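Side-chain contacts in probable diphthine synthase (Aeropyrum pernix, PDB 1WDE), which probably catalyses the S-adenosyl-L-methionine-dependent trimethylation of a modified histidine of elongation factor 2 to form diphthine, an intermediate of diphthamide biosynthesis: residues A[257-262]-A[267-272]; A[227-230]-A[234-237]; A[160-163]-A[168-171]; A[193-198]-A[206-211]. One frame throughout, in Å; residues are numbered along the deposited sequence.

Contact 1 of 4, residues A[257-262]-A[267-272]; sequences EEWLLA and QRRPLE
Leu-271 and Ala-262 meet at the tight, inner end of this contact, where the chain leaving helix 255-264 folds back along it. The two methyls of Leu-271 divide the work: CD2 rests on the CB of Ala-262 at 3.9 Å, while CD1 reaches the CD2 of Leu-261, 3.8 Å away, the two leucines crossing at about a right angle. Tyr-228 of strand 225-229 touches both leucines and carries the apolar patch on toward the mixed sheet. Beside this apolar patch the backbone is tied directly, Gln-267 N donating to Ala-262 O (2.7 Å) in a nearly straight bond of 171°.

The outer side is looser and more polar. Arg-269, its chain bent at chi2 and again at chi3, lays its CD over the helix backbone, 3.3 Å from Trp-259 CA. The guanidinium then passes the indole with the planes 73° apart; Trp-259 CD1 sits over one guanidinium face, toward its rim, and Arg-269 NH1 lies at the ring edge, 3.4 Å from that CD1. The guanidinium thus does not lie over the ring. Glu-258 approaches Arg-269 through a water, which donates to Glu-258 OE2 (3.2 Å) and accepts from Arg-269 NE (3.3 Å). The 6→1 bond of Gln-267 N, just past helix 255-264, is consistent with a Schellman-type C-terminal turn, the chain then running back toward helix 277-287.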
loop_
_atom_site.group_PDB
_atom_site.type_symbol
_atom_site.label_atom_id
_atom_site.label_comp_id
_atom_site.label_asym_id
_atom_site.label_seq_id
_atom_site.Cartn_x
_atom_site.Cartn_y
_atom_site.Cartn_z
ATOM N N GLU A 257 -4.378 -22.654 -2.151
ATOM C CA GLU A 257 -3.666 -21.481 -1.632
ATOM C C GLU A 257 -2.688 -21.780 -0.498
ATOM O O GLU A 257 -1.635 -21.154 -0.408
ATOM C CB GLU A 257 -4.650 -20.414 -1.173
ATOM C CG GLU A 257 -5.252 -19.593 -2.318
ATOM C CD GLU A 257 -6.157 -18.514 -1.786
ATOM O OE1 GLU A 257 -7.034 -18.830 -0.960
ATOM O OE2 GLU A 257 -5.988 -17.348 -2.176
ATOM N N GLU A 258 -3.060 -22.701 0.389
ATOM C CA GLU A 258 -2.195 -23.111 1.495
ATOM C C GLU A 258 -0.909 -23.683 0.915
ATOM O O GLU A 258 0.190 -23.460 1.437
ATOM C CB GLU A 258 -2.877 -24.192 2.353
ATOM C CG GLU A 258 -3.971 -23.638 3.255
ATOM C CD GLU A 258 -4.680 -24.707 4.095
ATOM O OE1 GLU A 258 -5.501 -24.321 4.959
ATOM O OE2 GLU A 258 -4.428 -25.917 3.890
ATOM N N TRP A 259 -1.057 -24.432 -0.172
ATOM C CA TRP A 259 0.088 -25.042 -0.835
ATOM C C TRP A 259 0.946 -23.947 -1.468
ATOM O O TRP A 259 2.168 -23.959 -1.311
ATOM C CB TRP A 259 -0.418 -26.045 -1.874
ATOM C CG TRP A 259 0.603 -26.623 -2.814
ATOM C CD1 TRP A 259 1.657 -27.439 -2.502
ATOM C CD2 TRP A 259 0.648 -26.432 -4.234
ATOM N NE1 TRP A 259 2.360 -27.769 -3.645
ATOM C CE2 TRP A 259 1.761 -27.162 -4.721
ATOM C CE3 TRP A 259 -0.141 -25.715 -5.144
ATOM C CZ2 TRP A 259 2.100 -27.191 -6.080
ATOM C CZ3 TRP A 259 0.198 -25.744 -6.496
ATOM C CH2 TRP A 259 1.310 -26.478 -6.949
ATOM N N LEU A 260 0.310 -23.005 -2.168
ATOM C CA LEU A 260 1.015 -21.892 -2.820
ATOM C C LEU A 260 1.725 -21.000 -1.807
ATOM O O LEU A 260 2.894 -20.671 -1.993
ATOM C CB LEU A 260 0.038 -21.026 -3.635
ATOM C CG LEU A 260 -0.664 -21.698 -4.823
ATOM C CD1 LEU A 260 -1.725 -20.757 -5.427
ATOM C CD2 LEU A 260 0.381 -22.077 -5.858
ATOM N N LEU A 261 1.013 -20.599 -0.749
ATOM C CA LEU A 261 1.575 -19.739 0.304
ATOM C C LEU A 261 2.709 -20.428 1.075
ATOM O O LEU A 261 3.696 -19.791 1.459
ATOM C CB LEU A 261 0.485 -19.296 1.295
ATOM C CG LEU A 261 0.991 -18.395 2.430
ATOM C CD1 LEU A 261 1.548 -17.119 1.831
ATOM C CD2 LEU A 261 -0.135 -18.061 3.414
ATOM N N ALA A 262 2.566 -21.727 1.314
ATOM C CA ALA A 262 3.604 -22.475 2.016
ATOM C C ALA A 262 4.882 -22.444 1.163
ATOM O O ALA A 262 5.970 -22.244 1.676
ATOM C CB ALA A 262 3.151 -23.940 2.246
ATOM N N GLN A 267 7.663 -22.492 3.789
ATOM C CA GLN A 267 7.105 -23.153 4.948
ATOM C C GLN A 267 6.563 -24.528 4.551
ATOM O O GLN A 267 6.393 -24.825 3.373
ATOM C CB GLN A 267 6.000 -22.268 5.536
ATOM C CG GLN A 267 5.724 -22.459 7.020
ATOM C CD GLN A 267 6.822 -21.899 7.911
ATOM O OE1 GLN A 267 7.452 -22.637 8.667
ATOM N NE2 GLN A 267 7.050 -20.589 7.832
ATOM N N ARG A 268 6.307 -25.369 5.545
ATOM C CA ARG A 268 5.792 -26.708 5.300
ATOM C C ARG A 268 4.338 -26.802 5.695
ATOM O O ARG A 268 3.920 -26.258 6.718
ATOM C CB ARG A 268 6.580 -27.747 6.107
ATOM C CG ARG A 268 8.050 -27.825 5.767
ATOM C CD ARG A 268 8.749 -28.905 6.581
ATOM N NE ARG A 268 10.164 -29.005 6.235
ATOM C CZ ARG A 268 10.623 -29.247 5.009
ATOM N NH1 ARG A 268 11.930 -29.319 4.788
ATOM N NH2 ARG A 268 9.778 -29.418 4.000
ATOM N N ARG A 269 3.558 -27.482 4.867
ATOM C CA ARG A 269 2.163 -27.685 5.175
ATOM C C ARG A 269 2.133 -28.848 6.170
ATOM O O ARG A 269 2.960 -29.754 6.107
ATOM C CB ARG A 269 1.384 -28.024 3.904
ATOM C CG ARG A 269 0.454 -26.893 3.466
ATOM C CD ARG A 269 0.283 -26.816 1.958
ATOM N NE ARG A 269 -0.421 -27.947 1.345
ATOM C CZ ARG A 269 0.179 -28.939 0.692
ATOM N NH1 ARG A 269 1.499 -28.952 0.579
ATOM N NH2 ARG A 269 -0.538 -29.894 0.110
ATOM N N PRO A 270 1.195 -28.821 7.120
ATOM C CA PRO A 270 0.189 -27.775 7.293
ATOM C C PRO A 270 0.752 -26.466 7.835
ATOM O O PRO A 270 1.633 -26.468 8.702
ATOM C CB PRO A 270 -0.795 -28.402 8.288
ATOM C CG PRO A 270 -0.606 -29.885 8.096
ATOM C CD PRO A 270 0.886 -29.988 7.963
ATOM N N LEU A 271 0.256 -25.346 7.312
ATOM C CA LEU A 271 0.674 -24.064 7.833
ATOM C C LEU A 271 -0.043 -24.085 9.170
ATOM O O LEU A 271 -1.152 -24.600 9.263
ATOM C CB LEU A 271 0.150 -22.911 6.963
ATOM C CG LEU A 271 0.814 -22.744 5.595
ATOM C CD1 LEU A 271 0.185 -21.569 4.821
ATOM C CD2 LEU A 271 2.303 -22.515 5.810
ATOM N N GLU A 272 0.579 -23.550 10.208
ATOM C CA GLU A 272 -0.045 -23.558 11.513
ATOM C C GLU A 272 -0.675 -22.219 11.825
ATOM O O GLU A 272 -0.097 -21.168 11.538
ATOM C CB GLU A 272 0.988 -23.921 12.584
ATOM C CG GLU A 272 1.582 -25.309 12.387
ATOM C CD GLU A 272 2.755 -25.588 13.303
ATOM O OE1 GLU A 272 3.668 -24.737 13.379
ATOM O OE2 GLU A 272 2.772 -26.664 13.936
HETATM O O HOH W 1 -3.667 -27.442 1.151
#

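Contact 2 of 4, residues A[227-230]-A[234-237]; sequences LYWS and RLST
With chi1 of -75°, Trp-229 sets its CG anti to the carbonyl carbon and turns the indole toward the helix, where Leu-235, CG trans to the backbone N (chi1 180°), extends a methyl to meet it. That methyl, CD1, stands over the face of the five-membered ring, 3.9 Å from its centroid and 13° off the normal: a CH-pi contact. The six-membered ring reaches further along the helix backbone, Trp-229 CE3 lying 3.8 Å from Leu-235 N.

The two residues sit on strand 225-229, at an edge of the mixed sheet, and on the short helix 232-236 that follows it after a short connection; in this strand-to-helix unit the tryptophan at the end of the strand packs back on the helix. Behind Leu-235 come Pro-184 and Val-188 of helix 184-202, and Trp-229 also rests on Leu-215 of the neighbouring strand 213-217.

At the outer end of the connection the contact becomes polar in composition but remains packing. Ser-230 OG touches Arg-234 CD at 3.2 Å and lies near the plane of the guanidinium, at its edge, 3.6 Å from Arg-234 NH1.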
loop_
_atom_site.group_PDB
_atom_site.type_symbol
_atom_site.label_atom_id
_atom_site.label_comp_id
_atom_site.label_asym_id
_atom_site.label_seq_id
_atom_site.Cartn_x
_atom_site.Cartn_y
_atom_site.Cartn_z
ATOM N N LEU A 227 7.270 -13.757 4.559
ATOM C CA LEU A 227 7.330 -14.389 5.865
ATOM C C LEU A 227 5.955 -14.698 6.435
ATOM O O LEU A 227 5.123 -13.810 6.630
ATOM C CB LEU A 227 8.080 -13.485 6.846
ATOM C CG LEU A 227 9.540 -13.112 6.557
ATOM C CD1 LEU A 227 10.296 -14.361 6.113
ATOM C CD2 LEU A 227 9.615 -12.037 5.489
ATOM N N TYR A 228 5.731 -15.971 6.716
ATOM C CA TYR A 228 4.466 -16.406 7.274
ATOM C C TYR A 228 4.475 -16.226 8.786
ATOM O O TYR A 228 5.424 -16.644 9.460
ATOM C CB TYR A 228 4.228 -17.879 6.950
ATOM C CG TYR A 228 2.942 -18.407 7.530
ATOM C CD1 TYR A 228 1.733 -18.170 6.899
ATOM C CD2 TYR A 228 2.933 -19.148 8.713
ATOM C CE1 TYR A 228 0.540 -18.658 7.416
ATOM C CE2 TYR A 228 1.737 -19.642 9.247
ATOM C CZ TYR A 228 0.542 -19.393 8.585
ATOM O OH TYR A 228 -0.651 -19.892 9.060
ATOM N N TRP A 229 3.433 -15.584 9.309
ATOM C CA TRP A 229 3.291 -15.389 10.751
ATOM C C TRP A 229 2.028 -16.119 11.199
ATOM O O TRP A 229 0.911 -15.757 10.800
ATOM C CB TRP A 229 3.227 -13.893 11.093
ATOM C CG TRP A 229 4.577 -13.257 10.990
ATOM C CD1 TRP A 229 5.195 -12.806 9.850
ATOM C CD2 TRP A 229 5.549 -13.140 12.042
ATOM N NE1 TRP A 229 6.490 -12.426 10.129
ATOM C CE2 TRP A 229 6.732 -12.616 11.464
ATOM C CE3 TRP A 229 5.536 -13.430 13.415
ATOM C CZ2 TRP A 229 7.891 -12.376 12.215
ATOM C CZ3 TRP A 229 6.694 -13.188 14.160
ATOM C CH2 TRP A 229 7.851 -12.666 13.553
ATOM N N SER A 230 2.209 -17.138 12.042
ATOM C CA SER A 230 1.093 -17.958 12.512
ATOM C C SER A 230 -0.054 -17.179 13.138
ATOM O O SER A 230 -1.178 -17.658 13.150
ATOM C CB SER A 230 1.607 -19.052 13.481
ATOM O OG SER A 230 2.158 -18.489 14.660
ATOM N N ARG A 234 1.534 -12.783 17.417
ATOM C CA ARG A 234 2.971 -13.031 17.373
ATOM C C ARG A 234 3.725 -11.907 16.667
ATOM O O ARG A 234 4.791 -11.495 17.107
ATOM C CB ARG A 234 3.273 -14.352 16.655
ATOM C CG ARG A 234 3.039 -15.598 17.493
ATOM C CD ARG A 234 3.770 -16.786 16.894
ATOM N NE ARG A 234 5.204 -16.530 16.798
ATOM C CZ ARG A 234 6.077 -17.342 16.210
ATOM N NH1 ARG A 234 5.668 -18.475 15.655
ATOM N NH2 ARG A 234 7.363 -17.019 16.178
ATOM N N LEU A 235 3.177 -11.419 15.561
ATOM C CA LEU A 235 3.826 -10.356 14.806
ATOM C C LEU A 235 3.836 -9.050 15.560
ATOM O O LEU A 235 4.796 -8.289 15.465
ATOM C CB LEU A 235 3.113 -10.149 13.463
ATOM C CG LEU A 235 3.629 -9.067 12.509
ATOM C CD1 LEU A 235 5.124 -9.262 12.242
ATOM C CD2 LEU A 235 2.842 -9.166 11.194
ATOM N N SER A 236 2.768 -8.792 16.312
ATOM C CA SER A 236 2.622 -7.541 17.054
ATOM C C SER A 236 3.755 -7.262 18.039
ATOM O O SER A 236 4.016 -6.108 18.362
ATOM C CB SER A 236 1.299 -7.529 17.826
ATOM O OG SER A 236 1.309 -8.525 18.837
ATOM N N THR A 237 4.417 -8.307 18.518
ATOM C CA THR A 237 5.512 -8.114 19.479
ATOM C C THR A 237 6.877 -8.479 18.893
ATOM O O THR A 237 7.872 -8.529 19.608
ATOM C CB THR A 237 5.301 -8.966 20.766
ATOM O OG1 THR A 237 5.197 -10.347 20.417
ATOM C CG2 THR A 237 4.041 -8.543 21.494
#

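Contact 3 of 4, residues A[160-163]-A[168-171]; sequences YLNL and HTTA
The carboxamide of Asn-162 is the flat group that carries this contact, and its partner stands at the edge: Thr-169 OG1 is only 7° out of the amide plane. Asn-162 ND2 donates to that hydroxyl oxygen over 2.8 Å, with an N-H...O angle of 166°, so the bond is short and close to straight. The other end of the amide is also engaged, since Asn-162 OD1 accepts from the backbone N of Gly-139 on strand 137-143. Bonds at both ends would fix the rotation of the amide about chi2.

The helix side chain comes across the threonine at about a right angle. Thr-169 places OG1 anti to its own carbonyl carbon (chi1 -62°), which turns the hydroxyl to the helix, and the oxygen also lies 3.4 Å from Asn-162 CB. The methyl has a smaller share, Thr-169 CG2 being 3.8 Å from Asn-162 ND2. These are buried groups, and the amide nitrogen, which has a further partner elsewhere in the structure, gives one hydrogen to the threonine oxygen.

His-168, the next residue back along the strand, leaves it with its CB directed away from the helix. Its NE2 is hydrogen-bonded to Glu-257 and its ring meets Phe-137 edge-to-face, so it joins the strand to other parts of the domain.

Through its two amide ends Asn-162 ties helix 153-165 to strands 137-143 and 168-173, which lie parallel and adjacent: the three form a beta-alpha-beta crossover in the mixed-sheet domain of this tetrapyrrole-methylase-family protein.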
loop_
_atom_site.group_PDB
_atom_site.type_symbol
_atom_site.label_atom_id
_atom_site.label_comp_id
_atom_site.label_asym_id
_atom_site.label_seq_id
_atom_site.Cartn_x
_atom_site.Cartn_y
_atom_site.Cartn_z
ATOM N N TYR A 160 -12.689 -6.955 8.933
ATOM C CA TYR A 160 -13.740 -7.960 9.116
ATOM C C TYR A 160 -14.677 -8.004 7.887
ATOM O O TYR A 160 -15.197 -9.055 7.532
ATOM C CB TYR A 160 -14.567 -7.678 10.379
ATOM C CG TYR A 160 -13.840 -7.976 11.677
ATOM C CD1 TYR A 160 -13.355 -6.947 12.478
ATOM C CD2 TYR A 160 -13.677 -9.292 12.120
ATOM C CE1 TYR A 160 -12.722 -7.219 13.710
ATOM C CE2 TYR A 160 -13.055 -9.574 13.333
ATOM C CZ TYR A 160 -12.582 -8.533 14.123
ATOM O OH TYR A 160 -11.996 -8.804 15.335
ATOM N N LEU A 161 -14.900 -6.865 7.246
ATOM C CA LEU A 161 -15.779 -6.835 6.061
ATOM C C LEU A 161 -15.184 -7.685 4.936
ATOM O O LEU A 161 -15.905 -8.388 4.218
ATOM C CB LEU A 161 -15.997 -5.380 5.609
ATOM C CG LEU A 161 -16.947 -4.612 6.548
ATOM C CD1 LEU A 161 -17.134 -3.175 6.087
ATOM C CD2 LEU A 161 -18.303 -5.336 6.564
ATOM N N ASN A 162 -13.865 -7.639 4.791
ATOM C CA ASN A 162 -13.197 -8.440 3.772
ATOM C C ASN A 162 -13.383 -9.904 4.157
ATOM O O ASN A 162 -13.731 -10.751 3.330
ATOM C CB ASN A 162 -11.686 -8.161 3.731
ATOM C CG ASN A 162 -11.305 -6.966 2.874
ATOM O OD1 ASN A 162 -12.026 -6.562 1.972
ATOM N ND2 ASN A 162 -10.124 -6.425 3.137
ATOM N N LEU A 163 -13.112 -10.211 5.421
ATOM C CA LEU A 163 -13.256 -11.577 5.897
ATOM C C LEU A 163 -14.650 -12.133 5.625
ATOM O O LEU A 163 -14.777 -13.254 5.157
ATOM C CB LEU A 163 -12.934 -11.659 7.396
ATOM C CG LEU A 163 -11.470 -11.346 7.688
ATOM C CD1 LEU A 163 -11.234 -11.186 9.186
ATOM C CD2 LEU A 163 -10.609 -12.472 7.131
ATOM N N HIS A 168 -9.043 -11.490 0.985
ATOM C CA HIS A 168 -7.770 -11.263 1.680
ATOM C C HIS A 168 -7.563 -9.757 1.826
ATOM O O HIS A 168 -7.805 -8.984 0.885
ATOM C CB HIS A 168 -6.589 -11.809 0.878
ATOM C CG HIS A 168 -6.721 -13.239 0.459
ATOM N ND1 HIS A 168 -7.143 -14.236 1.314
ATOM C CD2 HIS A 168 -6.353 -13.860 -0.691
ATOM C CE1 HIS A 168 -7.023 -15.408 0.714
ATOM N NE2 HIS A 168 -6.543 -15.208 -0.505
ATOM N N THR A 169 -7.115 -9.338 3.003
ATOM C CA THR A 169 -6.882 -7.924 3.256
ATOM C C THR A 169 -5.424 -7.548 2.984
ATOM O O THR A 169 -4.492 -8.289 3.318
ATOM C CB THR A 169 -7.176 -7.563 4.735
ATOM O OG1 THR A 169 -8.552 -7.824 5.040
ATOM C CG2 THR A 169 -6.879 -6.091 4.990
ATOM N N THR A 170 -5.222 -6.406 2.354
ATOM C CA THR A 170 -3.870 -5.938 2.151
ATOM C C THR A 170 -3.783 -4.821 3.182
ATOM O O THR A 170 -4.647 -3.946 3.222
ATOM C CB THR A 170 -3.641 -5.369 0.746
ATOM O OG1 THR A 170 -3.805 -6.418 -0.231
ATOM C CG2 THR A 170 -2.191 -4.822 0.650
ATOM N N ALA A 171 -2.790 -4.874 4.062
ATOM C CA ALA A 171 -2.673 -3.830 5.066
ATOM C C ALA A 171 -1.334 -3.126 4.901
ATOM O O ALA A 171 -0.257 -3.722 5.051
ATOM C CB ALA A 171 -2.814 -4.419 6.467
#

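Contact 4 of 4, residues A[193-198]-A[206-211]; sequences EADREY and ALLARL
Asp-195 faces Leu-208 across this contact, but the first segment starts two residues earlier with Glu-193, whose part is indirect: its OE2 forms a salt bridge with Arg-196 NH1 (2.9 Å) along the helix surface, the hydrogen bond within it being weak. Asp-195 itself carries most of the interaction. Its CG is trans to the backbone N (chi1 -174°), which extends the carboxylate from the helix to the backbone of the returning chain. There Leu-208 N donates to Asp-195 OD2 over 2.9 Å, bent to 141° and arriving from above the carboxylate plane, 36° out of it. A water makes a second link, donating to Asp-195 OD2 (2.6 Å) and accepting from Ala-209 N (2.9 Å).

Residues 208-210 form a short 3-10 segment, and the carboxylate thus takes the amide of its first residue directly and the next through the water. Such amides would be expected to stabilise the negative charge. Helix 184-202 connects strand 168-173 to strand 213-217 of the mixed sheet, strand 246-249 lying between them, and this contact fastens the helix to the chain running back to strand 213-217. The other carboxylate oxygen, OD1, is bound by the hydroxyl of Tyr-160 from helix 153-165, which also bonds to Leu-207 N, so helix, turn and tyrosine meet at one buried acid.

The side chain of Leu-208 crosses the acid obliquely, its CG 3.5 Å from Asp-195 CG. Next along the helix, Arg-196 bends at chi3 and lays its guanidinium over Glu-193 CA, while the base of the same chain, Arg-196 CG, touches Ala-206 CB at 4.0 Å.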
loop_
_atom_site.group_PDB
_atom_site.type_symbol
_atom_site.label_atom_id
_atom_site.label_comp_id
_atom_site.label_asym_id
_atom_site.label_seq_id
_atom_site.Cartn_x
_atom_site.Cartn_y
_atom_site.Cartn_z
ATOM N N GLU A 193 -5.119 -3.192 19.347
ATOM C CA GLU A 193 -5.759 -2.399 20.389
ATOM C C GLU A 193 -7.090 -1.894 19.825
ATOM O O GLU A 193 -8.087 -1.855 20.543
ATOM C CB GLU A 193 -4.880 -1.217 20.820
ATOM C CG GLU A 193 -5.606 -0.199 21.710
ATOM C CD GLU A 193 -6.240 -0.830 22.944
ATOM O OE1 GLU A 193 -7.046 -0.145 23.615
ATOM O OE2 GLU A 193 -5.932 -2.005 23.246
ATOM N N ALA A 194 -7.101 -1.524 18.538
ATOM C CA ALA A 194 -8.325 -1.047 17.873
ATOM C C ALA A 194 -9.361 -2.162 17.808
ATOM O O ALA A 194 -10.560 -1.933 17.972
ATOM C CB ALA A 194 -8.010 -0.560 16.423
ATOM N N ASP A 195 -8.891 -3.374 17.546
ATOM C CA ASP A 195 -9.777 -4.520 17.462
ATOM C C ASP A 195 -10.477 -4.775 18.785
ATOM O O ASP A 195 -11.678 -5.034 18.815
ATOM C CB ASP A 195 -8.989 -5.757 17.041
ATOM C CG ASP A 195 -9.883 -6.959 16.780
ATOM O OD1 ASP A 195 -11.036 -6.769 16.309
ATOM O OD2 ASP A 195 -9.426 -8.098 17.023
ATOM N N ARG A 196 -9.731 -4.698 19.887
ATOM C CA ARG A 196 -10.323 -4.932 21.199
ATOM C C ARG A 196 -11.354 -3.862 21.532
ATOM O O ARG A 196 -12.381 -4.147 22.153
ATOM C CB ARG A 196 -9.241 -4.993 22.280
ATOM C CG ARG A 196 -8.416 -6.276 22.243
ATOM C CD ARG A 196 -7.506 -6.416 23.466
ATOM N NE ARG A 196 -6.438 -5.414 23.513
ATOM C CZ ARG A 196 -5.317 -5.464 22.797
ATOM N NH1 ARG A 196 -4.420 -4.498 22.929
ATOM N NH2 ARG A 196 -5.082 -6.473 21.963
ATOM N N GLU A 197 -11.079 -2.633 21.112
ATOM C CA GLU A 197 -11.990 -1.523 21.341
ATOM C C GLU A 197 -13.219 -1.708 20.458
ATOM O O GLU A 197 -14.346 -1.522 20.915
ATOM C CB GLU A 197 -11.297 -0.210 20.990
ATOM C CG GLU A 197 -11.689 0.957 21.859
ATOM C CD GLU A 197 -10.704 2.103 21.746
ATOM O OE1 GLU A 197 -9.534 1.929 22.163
ATOM O OE2 GLU A 197 -11.095 3.174 21.233
ATOM N N TYR A 198 -12.997 -2.079 19.195
ATOM C CA TYR A 198 -14.092 -2.291 18.247
ATOM C C TYR A 198 -14.999 -3.474 18.593
ATOM O O TYR A 198 -16.226 -3.341 18.591
ATOM C CB TYR A 198 -13.542 -2.466 16.822
ATOM C CG TYR A 198 -14.600 -2.861 15.805
ATOM C CD1 TYR A 198 -15.711 -2.044 15.562
ATOM C CD2 TYR A 198 -14.501 -4.064 15.101
ATOM C CE1 TYR A 198 -16.697 -2.424 14.641
ATOM C CE2 TYR A 198 -15.478 -4.455 14.182
ATOM C CZ TYR A 198 -16.571 -3.631 13.960
ATOM O OH TYR A 198 -17.538 -4.022 13.065
ATOM N N ALA A 206 -12.832 -10.221 20.330
ATOM C CA ALA A 206 -11.814 -9.627 19.456
ATOM C C ALA A 206 -11.154 -10.824 18.786
ATOM O O ALA A 206 -10.743 -11.766 19.469
ATOM C CB ALA A 206 -10.804 -8.851 20.268
ATOM N N LEU A 207 -11.044 -10.799 17.456
ATOM C CA LEU A 207 -10.489 -11.946 16.741
ATOM C C LEU A 207 -9.256 -11.761 15.877
ATOM O O LEU A 207 -8.598 -12.736 15.550
ATOM C CB LEU A 207 -11.591 -12.584 15.877
ATOM C CG LEU A 207 -12.824 -13.049 16.651
ATOM C CD1 LEU A 207 -13.944 -13.319 15.685
ATOM C CD2 LEU A 207 -12.475 -14.291 17.476
ATOM N N LEU A 208 -8.946 -10.533 15.491
ATOM C CA LEU A 208 -7.792 -10.311 14.619
ATOM C C LEU A 208 -6.439 -10.850 15.099
ATOM O O LEU A 208 -5.651 -11.361 14.292
ATOM C CB LEU A 208 -7.687 -8.812 14.282
ATOM C CG LEU A 208 -8.954 -8.175 13.663
ATOM C CD1 LEU A 208 -8.652 -6.722 13.216
ATOM C CD2 LEU A 208 -9.410 -8.980 12.434
ATOM N N ALA A 209 -6.170 -10.766 16.403
ATOM C CA ALA A 209 -4.891 -11.234 16.945
ATOM C C ALA A 209 -4.649 -12.701 16.630
ATOM O O ALA A 209 -3.510 -13.137 16.420
ATOM C CB ALA A 209 -4.858 -11.008 18.458
ATOM N N ARG A 210 -5.736 -13.458 16.571
ATOM C CA ARG A 210 -5.694 -14.891 16.292
ATOM C C ARG A 210 -5.567 -15.305 14.816
ATOM O O ARG A 210 -5.416 -16.491 14.502
ATOM C CB ARG A 210 -6.934 -15.550 16.876
ATOM C CG ARG A 210 -6.956 -15.616 18.402
ATOM C CD ARG A 210 -7.771 -16.834 18.811
ATOM N NE ARG A 210 -9.192 -16.560 18.831
ATOM C CZ ARG A 210 -10.148 -17.465 18.643
ATOM N NH1 ARG A 210 -9.860 -18.737 18.391
ATOM N NH2 ARG A 210 -11.404 -17.095 18.760
ATOM N N LEU A 211 -5.649 -14.343 13.908
ATOM C CA LEU A 211 -5.513 -14.657 12.485
ATOM C C LEU A 211 -4.065 -14.727 12.035
ATOM O O LEU A 211 -3.237 -13.956 12.509
ATOM C CB LEU A 211 -6.177 -13.568 11.647
ATOM C CG LEU A 211 -7.685 -13.417 11.777
ATOM C CD1 LEU A 211 -8.127 -12.133 11.079
ATOM C CD2 LEU A 211 -8.335 -14.660 11.168
HETATM O O HOH W 2 -7.655 -9.305 18.463
#

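Along the chain the contacts run in series, contact 3 first, then 4, 2 and 1, all in the C-terminal half. Contacts 3 and 4 have centres about 13 Å apart and touch through Tyr-160. Contacts 2 and 3 reach the same mixed sheet, through its edge strand 225-229 and through strand 168-173, about 17 Å apart between centres. Contact 1 lies outermost: Tyr-228 OH bonds to Glu-272 O, joining it to contact 2, and it touches contact 3 through His-168. Contacts 2 and 3 join helices to this sheet, while contacts 1 and 4 fasten helices 255-264 and 184-202 to the loops that follow them. Strand 168-173 includes Leu-173, a probable S-adenosyl-L-methionine-binding residue.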